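Glycoside hydrolase family 31 (Trueperella pyogenes, PDB 5I0F) degrades cycloalternan, probably by hydrolysing its alpha-glucosidic bonds through a covalent glycosyl-enzyme intermediate, as in other retaining family 31 enzymes. Local coordinates at residues H138-G143 with V263-T268; R191-V196 with R235-V240; F228-T233 with I248-D253. All coordinates share one frame; numbering follows the deposited sequence. Where two conformers were deposited one is given.

Interaction 1: residues H138-G143 with V263-T268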
# COMPACT_ATOMS: atom_id res chain seq x y z
N HIS A 138 -30.19 1.64 -7.77
CA HIS A 138 -30.50 2.73 -6.88
C HIS A 138 -29.22 3.13 -6.12
O HIS A 138 -28.48 2.26 -5.65
CB HIS A 138 -31.62 2.22 -5.95
CG HIS A 138 -31.84 3.03 -4.72
ND1 HIS A 138 -32.33 4.32 -4.75
CD2 HIS A 138 -31.67 2.73 -3.41
CE1 HIS A 138 -32.44 4.78 -3.52
NE2 HIS A 138 -32.04 3.83 -2.68
N ILE A 139 -28.95 4.43 -6.07
CA ILE A 139 -27.89 4.97 -5.23
C ILE A 139 -28.52 5.41 -3.89
O ILE A 139 -29.33 6.34 -3.87
CB ILE A 139 -27.18 6.18 -5.87
CG1 ILE A 139 -26.74 5.90 -7.32
CG2 ILE A 139 -25.99 6.60 -5.03
CD1 ILE A 139 -25.74 4.80 -7.48
N ASP A 140 -28.14 4.74 -2.81
CA ASP A 140 -28.63 5.06 -1.46
C ASP A 140 -27.67 6.13 -0.91
O ASP A 140 -26.56 5.80 -0.47
CB ASP A 140 -28.67 3.78 -0.60
CG ASP A 140 -29.06 4.04 0.86
OD1 ASP A 140 -29.43 5.18 1.18
OD2 ASP A 140 -28.98 3.11 1.69
N ILE A 141 -28.08 7.39 -1.01
CA ILE A 141 -27.24 8.54 -0.66
C ILE A 141 -28.12 9.68 -0.14
O ILE A 141 -29.17 9.95 -0.70
CB ILE A 141 -26.40 9.02 -1.88
CG1 ILE A 141 -25.46 10.17 -1.48
CG2 ILE A 141 -27.29 9.45 -3.04
CD1 ILE A 141 -24.39 10.53 -2.51
N ASP A 142 -27.68 10.34 0.93
CA ASP A 142 -28.39 11.45 1.57
C ASP A 142 -27.66 12.75 1.22
O ASP A 142 -26.83 12.75 0.33
CB ASP A 142 -28.44 11.21 3.08
CG ASP A 142 -29.18 9.93 3.43
OD1 ASP A 142 -30.34 9.79 3.00
OD2 ASP A 142 -28.60 9.04 4.11
N GLY A 143 -27.99 13.86 1.88
CA GLY A 143 -27.24 15.10 1.68
C GLY A 143 -27.66 15.81 0.41
O GLY A 143 -28.61 15.39 -0.25
N VAL A 263 -27.65 -1.98 -5.60
CA VAL A 263 -27.83 -0.83 -4.74
C VAL A 263 -26.44 -0.43 -4.29
O VAL A 263 -25.70 -1.26 -3.77
CB VAL A 263 -28.72 -1.17 -3.52
CG1 VAL A 263 -28.83 0.02 -2.58
CG2 VAL A 263 -30.12 -1.61 -3.99
N VAL A 264 -26.07 0.83 -4.51
CA VAL A 264 -24.81 1.37 -4.04
C VAL A 264 -25.04 2.32 -2.87
O VAL A 264 -25.71 3.32 -3.02
CB VAL A 264 -24.09 2.15 -5.17
CG1 VAL A 264 -22.76 2.72 -4.68
CG2 VAL A 264 -23.89 1.26 -6.38
N ARG A 265 -24.47 2.02 -1.72
CA ARG A 265 -24.58 2.89 -0.55
C ARG A 265 -23.42 3.88 -0.56
O ARG A 265 -22.26 3.47 -0.72
CB ARG A 265 -24.59 2.06 0.74
CG ARG A 265 -24.41 2.83 2.04
CD ARG A 265 -25.54 3.79 2.33
NE ARG A 265 -25.22 4.64 3.48
CZ ARG A 265 -26.00 5.61 3.96
NH1 ARG A 265 -27.18 5.88 3.41
NH2 ARG A 265 -25.59 6.32 5.01
N VAL A 266 -23.74 5.16 -0.40
CA VAL A 266 -22.74 6.21 -0.23
C VAL A 266 -23.02 6.92 1.08
O VAL A 266 -24.04 7.62 1.21
CB VAL A 266 -22.79 7.22 -1.39
CG1 VAL A 266 -21.71 8.29 -1.20
CG2 VAL A 266 -22.62 6.50 -2.72
N ASN A 267 -22.14 6.76 2.06
CA ASN A 267 -22.26 7.49 3.31
C ASN A 267 -21.80 8.93 3.08
O ASN A 267 -20.90 9.19 2.25
CB ASN A 267 -21.42 6.86 4.42
CG ASN A 267 -21.81 5.43 4.70
OD1 ASN A 267 -22.96 5.12 5.03
ND2 ASN A 267 -20.85 4.52 4.57
N THR A 268 -22.42 9.87 3.78
CA THR A 268 -22.07 11.29 3.66
C THR A 268 -22.18 11.98 5.01
O THR A 268 -22.96 11.57 5.86
CB THR A 268 -22.95 12.06 2.64
OG1 THR A 268 -24.35 11.98 3.00
CG2 THR A 268 -22.78 11.54 1.23
O HOH W 1 -25.44 9.55 2.57
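Residues H138-I141 run parallel to V263-T268, and the pairing of H138 with V263, I139 with V264 and D140 with R265 sets the register. The carbonyl of H138 accepts from V264 N at 3.0 Å. D140 bonds to the residues either side of R265: its N donates to V264 O at 2.8 Å, and its O accepts a nearly straight bond from V266 N (176°). Strand 138-141 is the outermost strand of a mixed five-stranded sheet, and 263-271 is its neighbour. The two faces of the pair differ. On the inner face, I139 CD1 lies on V264 CB and I141 CD1 reaches V266 CG1 at 3.7 Å. F165 and L167 of strand 160-168 cover this face, so the side chains join the sheet to its partner in a beta sandwich. The other face carries charge. NH1 of R265 bonds to D140 OD1 at 3.2 Å, in the guanidinium plane but from above the carboxylate plane. The same NH1 forms a longer salt bridge to D142 OD2, at 3.5 Å. The arginine chain bends at chi2 (65°), which turns its head forward along its own strand, toward N267. There NE and NH2 both donate to N267 OD1, which fixes the guanidinium rotation. Beyond D140, water 1 bridges the separating strands: it accepts from D142 N, donates to V266 O and lies 2.7 Å from T268 OG1.

Interaction 2: residues R191-V196 with R235-V240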
# COMPACT_ATOMS: atom_id res chain seq x y z
N ARG A 191 -7.70 12.71 -12.08
CA ARG A 191 -8.43 11.47 -12.23
C ARG A 191 -7.61 10.39 -11.54
O ARG A 191 -6.40 10.28 -11.76
CB ARG A 191 -8.65 11.09 -13.69
CG ARG A 191 -9.35 12.17 -14.51
CD ARG A 191 -9.52 11.78 -15.98
NE ARG A 191 -10.10 12.91 -16.71
CZ ARG A 191 -9.44 13.96 -17.21
NH1 ARG A 191 -8.11 14.05 -17.16
NH2 ARG A 191 -10.13 14.95 -17.80
N LEU A 192 -8.25 9.59 -10.72
CA LEU A 192 -7.56 8.53 -9.96
C LEU A 192 -8.48 7.34 -9.74
O LEU A 192 -9.58 7.30 -10.26
CB LEU A 192 -7.05 9.11 -8.64
CG LEU A 192 -8.16 9.59 -7.71
CD1 LEU A 192 -7.87 9.19 -6.30
CD2 LEU A 192 -8.36 11.09 -7.79
N ASP A 193 -8.02 6.36 -8.98
CA ASP A 193 -8.86 5.24 -8.61
C ASP A 193 -8.43 4.72 -7.24
O ASP A 193 -7.45 5.22 -6.67
CB ASP A 193 -8.88 4.15 -9.73
CG ASP A 193 -7.58 3.34 -9.85
OD1 ASP A 193 -6.50 3.73 -9.35
OD2 ASP A 193 -7.64 2.25 -10.48
N SER A 194 -9.21 3.80 -6.69
CA SER A 194 -8.94 3.17 -5.42
C SER A 194 -8.96 1.66 -5.58
O SER A 194 -10.03 1.02 -5.51
CB SER A 194 -9.93 3.66 -4.35
OG SER A 194 -9.58 5.00 -3.98
N VAL A 195 -7.76 1.12 -5.83
CA VAL A 195 -7.50 -0.31 -5.93
C VAL A 195 -6.16 -0.57 -5.26
O VAL A 195 -5.19 0.16 -5.48
CB VAL A 195 -7.54 -0.81 -7.40
CG1 VAL A 195 -6.46 -0.20 -8.29
CG2 VAL A 195 -7.45 -2.34 -7.45
N VAL A 196 -6.10 -1.60 -4.42
CA VAL A 196 -4.87 -1.92 -3.72
C VAL A 196 -3.86 -2.38 -4.80
O VAL A 196 -4.19 -3.21 -5.66
CB VAL A 196 -5.11 -2.99 -2.67
CG1 VAL A 196 -3.80 -3.52 -2.11
CG2 VAL A 196 -6.02 -2.46 -1.56
N ARG A 235 -13.50 -1.99 -6.78
CA ARG A 235 -12.75 -0.89 -7.34
C ARG A 235 -13.67 0.28 -7.63
O ARG A 235 -14.82 0.09 -8.03
CB ARG A 235 -12.05 -1.35 -8.60
CG ARG A 235 -11.09 -0.34 -9.19
CD ARG A 235 -10.23 -1.04 -10.21
NE ARG A 235 -9.19 -0.20 -10.79
CZ ARG A 235 -8.36 -0.62 -11.74
NH1 ARG A 235 -7.42 0.19 -12.22
NH2 ARG A 235 -8.49 -1.85 -12.25
N THR A 236 -13.15 1.49 -7.42
CA THR A 236 -13.84 2.73 -7.73
C THR A 236 -12.88 3.67 -8.43
O THR A 236 -11.67 3.59 -8.22
CB THR A 236 -14.41 3.42 -6.47
OG1 THR A 236 -13.39 3.54 -5.47
CG2 THR A 236 -15.56 2.62 -5.90
N TRP A 237 -13.44 4.55 -9.25
CA TRP A 237 -12.69 5.55 -10.00
C TRP A 237 -13.31 6.94 -9.74
O TRP A 237 -14.54 7.05 -9.51
CB TRP A 237 -12.76 5.26 -11.49
CG TRP A 237 -12.14 3.99 -11.99
CD1 TRP A 237 -10.92 3.87 -12.61
CD2 TRP A 237 -12.71 2.69 -11.99
NE1 TRP A 237 -10.71 2.57 -12.98
CE2 TRP A 237 -11.79 1.82 -12.61
CE3 TRP A 237 -13.94 2.17 -11.53
CZ2 TRP A 237 -12.04 0.45 -12.79
CZ3 TRP A 237 -14.19 0.80 -11.71
CH2 TRP A 237 -13.24 -0.04 -12.33
N TYR A 238 -12.46 7.96 -9.80
CA TYR A 238 -12.83 9.35 -9.44
C TYR A 238 -12.25 10.31 -10.47
O TYR A 238 -11.03 10.29 -10.74
CB TYR A 238 -12.34 9.72 -8.01
CG TYR A 238 -12.84 8.73 -7.00
CD1 TYR A 238 -14.11 8.86 -6.45
CD2 TYR A 238 -12.08 7.61 -6.65
CE1 TYR A 238 -14.60 7.91 -5.57
CE2 TYR A 238 -12.56 6.65 -5.77
CZ TYR A 238 -13.82 6.81 -5.23
OH TYR A 238 -14.31 5.89 -4.37
N ASP A 239 -13.12 11.11 -11.06
CA ASP A 239 -12.74 12.24 -11.91
C ASP A 239 -13.12 13.47 -11.09
O ASP A 239 -14.31 13.84 -10.99
CB ASP A 239 -13.50 12.16 -13.23
CG ASP A 239 -13.08 13.22 -14.22
OD1 ASP A 239 -12.92 14.39 -13.86
OD2 ASP A 239 -12.94 12.88 -15.40
N VAL A 240 -12.12 14.06 -10.45
CA VAL A 240 -12.36 15.03 -9.41
C VAL A 240 -12.38 16.42 -10.04
O VAL A 240 -11.43 17.21 -9.90
CB VAL A 240 -11.36 14.94 -8.25
CG1 VAL A 240 -11.82 15.81 -7.08
CG2 VAL A 240 -11.20 13.48 -7.80
O HOH W 2 -12.50 1.35 -4.25
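Backbone bonds join R191-S194 to T236-D239 as antiparallel neighbours. L192 and Y238 form a hydrogen-bonded pair, with L192 N to Y238 O at 2.9 Å and Y238 N to L192 O at 3.0 Å. S194 N donates to T236 O. Strand 191-194 is the outermost strand of its sheet, and 236-240 links it to 247-253. Water 2 extends the join: it donates to S194 O and accepts from T236 OG1. T236 OG1 in turn accepts from Y238 OH.

Charged contacts lie on the face that carries R191, D193, W237 and D239. R235 approaches D193 side-on. Its NE (2.9 Å) and NH1 (2.7 Å) both bond to D193 OD2, and the oxygen lies near the guanidinium plane. The carboxylate is turned 52° from that plane. The extended arginine chain, with CG anti to N (chi1 -173°), carries the head along to D193. V195 CG1 packs over one guanidinium face, and Y13 makes a cation-pi contact with R235 and a hydrogen bond to D193 OD1. At the other end R191 NE makes a weak bond to D239 OD2 at 3.1 Å, within a salt bridge. T243 OG1 also bonds to D239 OD2.

Apolar contacts lie on the other face. L192 CD2 meets V240 CG2 at 3.7 Å, and L192 CG rests near Y238 CB.

Two donors on one oxygen and a third group on the other would hold the D193 carboxylate in a fixed orientation and probably favour its charged form.

Interaction 3: residues F228-T233 with I248-D253. With CA (calcium ion), chain K.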
# COMPACT_ATOMS: atom_id res chain seq x y z
N PHE A 228 -17.71 12.04 1.60
CA PHE A 228 -18.43 10.90 1.07
C PHE A 228 -17.58 9.65 1.12
O PHE A 228 -16.36 9.73 1.06
CB PHE A 228 -18.88 11.17 -0.36
CG PHE A 228 -17.75 11.41 -1.32
CD1 PHE A 228 -17.21 12.70 -1.47
CD2 PHE A 228 -17.25 10.37 -2.10
CE1 PHE A 228 -16.16 12.92 -2.34
CE2 PHE A 228 -16.20 10.59 -2.98
CZ PHE A 228 -15.66 11.87 -3.10
N HIS A 229 -18.26 8.52 1.21
CA HIS A 229 -17.62 7.22 1.28
C HIS A 229 -18.47 6.26 0.50
O HIS A 229 -19.61 6.01 0.88
CB HIS A 229 -17.45 6.78 2.74
CG HIS A 229 -17.13 5.32 2.92
ND1 HIS A 229 -17.72 4.56 3.90
CD2 HIS A 229 -16.31 4.49 2.24
CE1 HIS A 229 -17.26 3.33 3.83
NE2 HIS A 229 -16.39 3.26 2.84
N VAL A 230 -17.94 5.73 -0.59
CA VAL A 230 -18.66 4.73 -1.34
C VAL A 230 -18.44 3.43 -0.54
O VAL A 230 -17.32 2.97 -0.43
CB VAL A 230 -18.14 4.58 -2.79
CG1 VAL A 230 -19.01 3.61 -3.58
CG2 VAL A 230 -18.09 5.94 -3.49
N GLU A 231 -19.51 2.87 0.03
CA GLU A 231 -19.38 1.73 0.95
C GLU A 231 -19.27 0.42 0.18
O GLU A 231 -20.23 -0.31 -0.00
CB GLU A 231 -20.51 1.68 2.00
CG GLU A 231 -20.09 0.85 3.23
CD GLU A 231 -21.10 0.89 4.36
OE1 GLU A 231 -21.52 -0.19 4.82
OE2 GLU A 231 -21.49 1.97 4.82
N THR A 232 -18.05 0.15 -0.27
CA THR A 232 -17.75 -1.00 -1.10
C THR A 232 -16.27 -1.32 -0.94
O THR A 232 -15.48 -0.42 -0.62
CB THR A 232 -18.05 -0.74 -2.58
OG1 THR A 232 -17.86 -1.95 -3.33
CG2 THR A 232 -17.14 0.35 -3.18
N THR A 233 -15.91 -2.58 -1.17
CA THR A 233 -14.49 -2.99 -1.34
C THR A 233 -14.14 -3.33 -2.79
O THR A 233 -13.02 -3.76 -3.08
CB THR A 233 -14.09 -4.14 -0.40
OG1 THR A 233 -14.87 -5.30 -0.70
CG2 THR A 233 -14.29 -3.73 1.08
N ILE A 248 -17.64 15.96 -9.34
CA ILE A 248 -16.89 14.74 -9.00
C ILE A 248 -17.66 13.58 -9.62
O ILE A 248 -18.75 13.24 -9.17
CB ILE A 248 -16.75 14.56 -7.48
CG1 ILE A 248 -16.11 15.81 -6.85
CG2 ILE A 248 -15.94 13.31 -7.16
CD1 ILE A 248 -15.91 15.73 -5.35
N LEU A 249 -17.10 12.98 -10.67
CA LEU A 249 -17.69 11.82 -11.31
C LEU A 249 -17.11 10.57 -10.66
O LEU A 249 -15.89 10.43 -10.58
CB LEU A 249 -17.37 11.80 -12.80
CG LEU A 249 -17.55 13.12 -13.56
CD1 LEU A 249 -17.20 12.93 -15.03
CD2 LEU A 249 -18.96 13.65 -13.41
N ILE A 250 -18.00 9.69 -10.20
CA ILE A 250 -17.63 8.49 -9.47
C ILE A 250 -18.10 7.32 -10.30
O ILE A 250 -19.26 7.31 -10.72
CB ILE A 250 -18.30 8.46 -8.08
CG1 ILE A 250 -17.83 9.67 -7.27
CG2 ILE A 250 -17.96 7.18 -7.30
CD1 ILE A 250 -18.44 9.78 -5.89
N GLU A 251 -17.23 6.34 -10.53
CA GLU A 251 -17.60 5.10 -11.19
C GLU A 251 -17.25 3.93 -10.25
O GLU A 251 -16.20 3.93 -9.62
CB GLU A 251 -16.88 4.99 -12.53
CG GLU A 251 -17.38 3.87 -13.42
CD GLU A 251 -17.04 4.06 -14.90
OE1 GLU A 251 -17.05 3.05 -15.64
OE2 GLU A 251 -16.77 5.20 -15.34
N VAL A 252 -18.16 2.96 -10.16
CA VAL A 252 -18.10 1.91 -9.17
C VAL A 252 -18.27 0.57 -9.88
O VAL A 252 -19.23 0.37 -10.65
CB VAL A 252 -19.24 2.10 -8.15
CG1 VAL A 252 -19.18 1.05 -7.07
CG2 VAL A 252 -19.22 3.51 -7.56
N ASP A 253 -17.35 -0.35 -9.63
CA ASP A 253 -17.51 -1.75 -10.07
C ASP A 253 -18.62 -2.40 -9.25
O ASP A 253 -18.71 -2.19 -8.03
CB ASP A 253 -16.19 -2.51 -9.95
CG ASP A 253 -16.31 -3.98 -10.27
OD1 ASP A 253 -16.93 -4.33 -11.30
OD2 ASP A 253 -15.80 -4.82 -9.49
CA CA K . -17.30 -6.76 -10.42
O HOH W 3 -19.59 -2.36 -5.30
O HOH W 4 -17.96 -9.12 -10.76
O HOH W 5 -18.78 -6.25 -12.42
O HOH W 6 -15.25 -7.11 -11.47
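A beta sandwich core forms where F228 and V230 face I248, I250 and V252. The segments belong to different sheets: F228-V230 lies in the mixed sheet and I248-D253 in the antiparallel one. Their axes are 10.3 Å apart and run in similar directions, 24° from parallel. No hydrogen bond joins the two segments directly, and the contact is made by side chains. The F228 ring comes from one sheet and the two isoleucines from the other. I250 CD1 approaches the ring at CE2, 3.8 Å away, and I248 CD1 approaches at CE1, 4.1 Å away. Both methyls come obliquely. F228 takes the less common first torsion (chi1 61°), with CG between N and the carbonyl carbon, and this sends the ring toward the isoleucines of the other sheet.

V230 slides past both of its partners. Its CG2 meets I250 CG2 and its CG1 meets V252 CG2, each at 4.0 Å. Alternate residues of each strand thus fill the sandwich interior, joined there by Y238 of strand 236-240 and F165 and L167 of strand 160-168. T232 lies just past its strand, at the margin, and its CG2 adds a looser touch on V252 CG1.

At the end of the contact the packing gives way to polar links. Water 3 donates to D253 O and lies 2.7 Å from T232 OG1, which also accepts from R234 N. The carboxylate of D253 binds a calcium ion with both oxygens, OD1 and OD2 each at 2.6 Å. Waters 4, 5 and 6 are further ligands, and L254 O and D486 OD2 complete the site. D486 lies in the first turn of helix 485-506, so the calcium ties the end of strand 247-253 to that helix.

In the fold
From the N terminus, strand 138-141 comes first and its partner 263-268 comes last, so interaction 1 closes the longest loop, with 119 residues between its segments. Nested inside it, interactions 2 and 3 close loops of 38 and 14 residues. They cross each other: 191-196 comes first, then 228-233, 235-240 and 248-253. Interactions 1 and 3 share the mixed sheet, where strands 263-271 and 225-230 are neighbours. Interactions 2 and 3 share the antiparallel sheet through strands 236-240 and 247-253. Interaction 3 thus packs one sheet on the other, while interactions 1 and 2 attach an outermost strand to each. Interactions 1 and 2 do not touch; their nearest atoms are about 7 Å apart.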